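Local coordinates for protein chitooligosaccharide oxidase (Gibberella zeae, PDB 6Y0R) that oxidises the C1 hydroxyl of chitooligosaccharides to the lactone, using bicovalently bound FAD and reducing molecular oxygen to hydrogen peroxide, at residues 342-347 and 440-444. Residues are numbered along the deposited sequence; the frame is centred on the assembly and turned at random.
Sequences SSLAAP and TWGMY. With FAD (flavin-adenine dinucleotide), chain B.
Ala345 and Gly442 form a single antiparallel, hydrogen-bonded bridge: Ala345 N donates to Gly442 O and Gly442 N to Ala345 O, at 2.8 and 3.0 Å. At the next pair Tyr444 N turns to a side chain, donating almost straight (170°) to Ser343 OG at 2.9 Å instead of to Ser343 O, a buried carbonyl without a hydrogen-bond partner. With chi1 at 64°, Ser343 OG meets this N-H and lies 3.5 Å from Met443 CB. Beside the bridge, Leu344 CD1 presses on Trp441 CE3 at 3.4 Å, the two side chains crossing at about a right angle. The extended Met443 side chain runs past Ser343 O and brings CE to 3.5 Å from Ser342 OG, which is hydrogen-bonded to Asp449 OD2. Loop segment 440-444 thus adds one bridge to the outer edge of strand 338-346, and Tyr444 at its end reaches into the FAD pocket: its OH donates to flavin O2 at 2.5 Å, with O2 at the ring edge, and is also hydrogen-bonded to Gly167 N and Asn446 ND2. Strand 338-346 is outermost in the seven-stranded antiparallel sheet; 403-411 pairs with it, helix 420-433 packs against Leu344 and Met443, and helix 454-462 against Trp441 and Met443.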
loop_
_atom_site.group_PDB
_atom_site.type_symbol
_atom_site.label_atom_id
_atom_site.label_comp_id
_atom_site.label_asym_id
_atom_site.label_seq_id
_atom_site.Cartn_x
_atom_site.Cartn_y
_atom_site.Cartn_z
ATOM N N SER A 342 11.663 3.377 0.795
ATOM C CA SER A 342 11.571 3.636 -0.656
ATOM C C SER A 342 11.125 2.325 -1.297
ATOM O O SER A 342 10.857 1.377 -0.569
ATOM C CB SER A 342 12.908 4.085 -1.213
ATOM O OG SER A 342 12.826 4.503 -2.541
ATOM N N SER A 343 10.998 2.339 -2.601
ATOM C CA SER A 343 10.501 1.156 -3.335
ATOM C C SER A 343 11.065 1.170 -4.739
ATOM O O SER A 343 11.595 2.219 -5.223
ATOM C CB SER A 343 8.978 1.061 -3.344
ATOM O OG SER A 343 8.372 2.165 -4.034
ATOM N N LEU A 344 10.902 0.042 -5.424
ATOM C CA LEU A 344 11.261 -0.066 -6.846
ATOM C C LEU A 344 10.308 -1.063 -7.495
ATOM O O LEU A 344 10.311 -2.212 -7.071
ATOM C CB LEU A 344 12.723 -0.524 -6.931
ATOM C CG LEU A 344 13.233 -0.840 -8.333
ATOM C CD1 LEU A 344 13.125 0.381 -9.227
ATOM C CD2 LEU A 344 14.669 -1.338 -8.206
ATOM N N ALA A 345 9.615 -0.619 -8.539
ATOM C CA ALA A 345 8.877 -1.509 -9.447
ATOM C C ALA A 345 9.776 -1.781 -10.651
ATOM O O ALA A 345 10.123 -0.822 -11.351
ATOM C CB ALA A 345 7.593 -0.869 -9.843
ATOM N N ALA A 346 10.222 -3.022 -10.812
ATOM C CA ALA A 346 11.313 -3.317 -11.767
ATOM C C ALA A 346 10.889 -4.428 -12.720
ATOM O O ALA A 346 10.176 -5.353 -12.356
ATOM C CB ALA A 346 12.552 -3.692 -11.035
ATOM N N PRO A 347 11.362 -4.362 -13.965
ATOM C CA PRO A 347 11.257 -5.512 -14.862
ATOM C C PRO A 347 12.204 -6.617 -14.377
ATOM O O PRO A 347 13.039 -6.401 -13.498
ATOM C CB PRO A 347 11.707 -4.919 -16.200
ATOM C CG PRO A 347 12.697 -3.873 -15.801
ATOM C CD PRO A 347 12.108 -3.237 -14.551
ATOM N N THR A 440 11.163 2.149 -17.789
ATOM C CA THR A 440 10.850 0.711 -17.631
ATOM C C THR A 440 10.619 0.394 -16.150
ATOM O O THR A 440 10.211 -0.741 -15.841
ATOM C CB THR A 440 11.965 -0.175 -18.192
ATOM O OG1 THR A 440 13.156 -0.046 -17.412
ATOM C CG2 THR A 440 12.227 0.172 -19.643
ATOM N N TRP A 441 10.781 1.387 -15.286
ATOM C CA TRP A 441 10.723 1.146 -13.829
ATOM C C TRP A 441 10.108 2.342 -13.135
ATOM O O TRP A 441 10.106 3.448 -13.736
ATOM C CB TRP A 441 12.111 0.855 -13.275
ATOM C CG TRP A 441 13.082 1.994 -13.408
ATOM C CD1 TRP A 441 13.849 2.268 -14.508
ATOM C CD2 TRP A 441 13.448 2.962 -12.408
ATOM N NE1 TRP A 441 14.673 3.329 -14.251
ATOM C CE2 TRP A 441 14.440 3.798 -12.987
ATOM C CE3 TRP A 441 13.077 3.201 -11.081
ATOM C CZ2 TRP A 441 15.065 4.831 -12.276
ATOM C CZ3 TRP A 441 13.653 4.250 -10.406
ATOM C CH2 TRP A 441 14.662 5.035 -10.980
ATOM N N GLY A 442 9.668 2.136 -11.906
ATOM C CA GLY A 442 9.135 3.218 -11.069
ATOM C C GLY A 442 9.138 2.843 -9.606
ATOM O O GLY A 442 9.978 2.044 -9.169
ATOM N N MET A 443 8.195 3.423 -8.887
ATOM C CA MET A 443 8.002 3.241 -7.442
ATOM C C MET A 443 6.512 3.024 -7.180
ATOM O O MET A 443 5.668 3.269 -8.056
ATOM C CB MET A 443 8.516 4.460 -6.691
ATOM C CG MET A 443 9.960 4.617 -6.804
ATOM S SD MET A 443 10.400 6.103 -5.785
ATOM C CE MET A 443 12.171 5.822 -5.673
ATOM N N TYR A 444 6.209 2.450 -6.010
ATOM C CA TYR A 444 4.842 2.064 -5.538
ATOM C C TYR A 444 4.314 3.168 -4.590
ATOM O O TYR A 444 4.903 3.317 -3.488
ATOM C CB TYR A 444 4.930 0.662 -4.908
ATOM C CG TYR A 444 3.688 0.064 -4.261
ATOM C CD1 TYR A 444 2.436 0.192 -4.834
ATOM C CD2 TYR A 444 3.763 -0.689 -3.098
ATOM C CE1 TYR A 444 1.303 -0.363 -4.254
ATOM C CE2 TYR A 444 2.643 -1.256 -2.505
ATOM C CZ TYR A 444 1.396 -1.092 -3.085
ATOM O OH TYR A 444 0.254 -1.613 -2.526
HETATM P PA FAD B . -3.541 7.020 5.151
HETATM O O1A FAD B . -2.300 7.647 5.641
HETATM O O2A FAD B . -4.813 7.234 5.869
HETATM O O5B FAD B . -3.792 7.401 3.626
HETATM C C5B FAD B . -2.862 7.065 2.595
HETATM C C4B FAD B . -3.112 7.947 1.385
HETATM O O4B FAD B . -4.435 7.676 0.855
HETATM C C3B FAD B . -3.105 9.474 1.609
HETATM O O3B FAD B . -2.747 10.164 0.404
HETATM C C2B FAD B . -4.563 9.758 1.942
HETATM O O2B FAD B . -4.954 11.124 1.780
HETATM C C1B FAD B . -5.257 8.829 0.984
HETATM N N9A FAD B . -6.583 8.402 1.404
HETATM C C8A FAD B . -6.869 7.590 2.470
HETATM N N7A FAD B . -8.172 7.377 2.608
HETATM C C5A FAD B . -8.756 8.102 1.576
HETATM C C6A FAD B . -10.096 8.289 1.190
HETATM N N6A FAD B . -11.101 7.685 1.829
HETATM N N1A FAD B . -10.360 9.103 0.129
HETATM C C2A FAD B . -9.308 9.701 -0.465
HETATM N N3A FAD B . -8.003 9.579 -0.205
HETATM C C4A FAD B . -7.784 8.761 0.842
HETATM N N1 FAD B . 1.029 -2.062 1.594
HETATM C C2 FAD B . 0.827 -3.135 0.814
HETATM O O2 FAD B . 0.495 -2.994 -0.419
HETATM N N3 FAD B . 0.939 -4.387 1.348
HETATM C C4 FAD B . 1.266 -4.629 2.673
HETATM O O4 FAD B . 1.338 -5.793 3.102
HETATM C C4X FAD B . 1.474 -3.513 3.520
HETATM N N5 FAD B . 1.733 -3.710 4.815
HETATM C C5X FAD B . 1.795 -2.602 5.632
HETATM C C6 FAD B . 1.993 -2.783 7.027
HETATM C C7 FAD B . 2.083 -1.694 7.878
HETATM C C7M FAD B . 2.324 -1.891 9.362
HETATM C C8 FAD B . 1.908 -0.350 7.348
HETATM C C8M FAD B . 1.870 0.886 8.225
HETATM C C9 FAD B . 1.755 -0.192 5.954
HETATM C C9A FAD B . 1.702 -1.295 5.092
HETATM N N10 FAD B . 1.503 -1.120 3.711
HETATM C C10 FAD B . 1.345 -2.231 2.874
HETATM C "C1'" FAD B . 1.429 0.212 3.103
HETATM C "C2'" FAD B . -0.019 0.696 3.001
HETATM O "O2'" FAD B . -0.694 0.047 1.922
HETATM C "C3'" FAD B . 0.008 2.187 2.778
HETATM O "O3'" FAD B . 0.675 2.750 3.931
HETATM C "C4'" FAD B . -1.416 2.723 2.619
HETATM O "O4'" FAD B . -1.444 3.921 1.821
HETATM C "C5'" FAD B . -1.999 2.991 3.978
HETATM O "O5'" FAD B . -3.400 3.308 3.886
HETATM P P FAD B . -4.057 4.062 5.115
HETATM O O1P FAD B . -5.495 4.274 4.819
HETATM O O2P FAD B . -3.708 3.423 6.409
HETATM O O3P FAD B . -3.209 5.443 5.105
#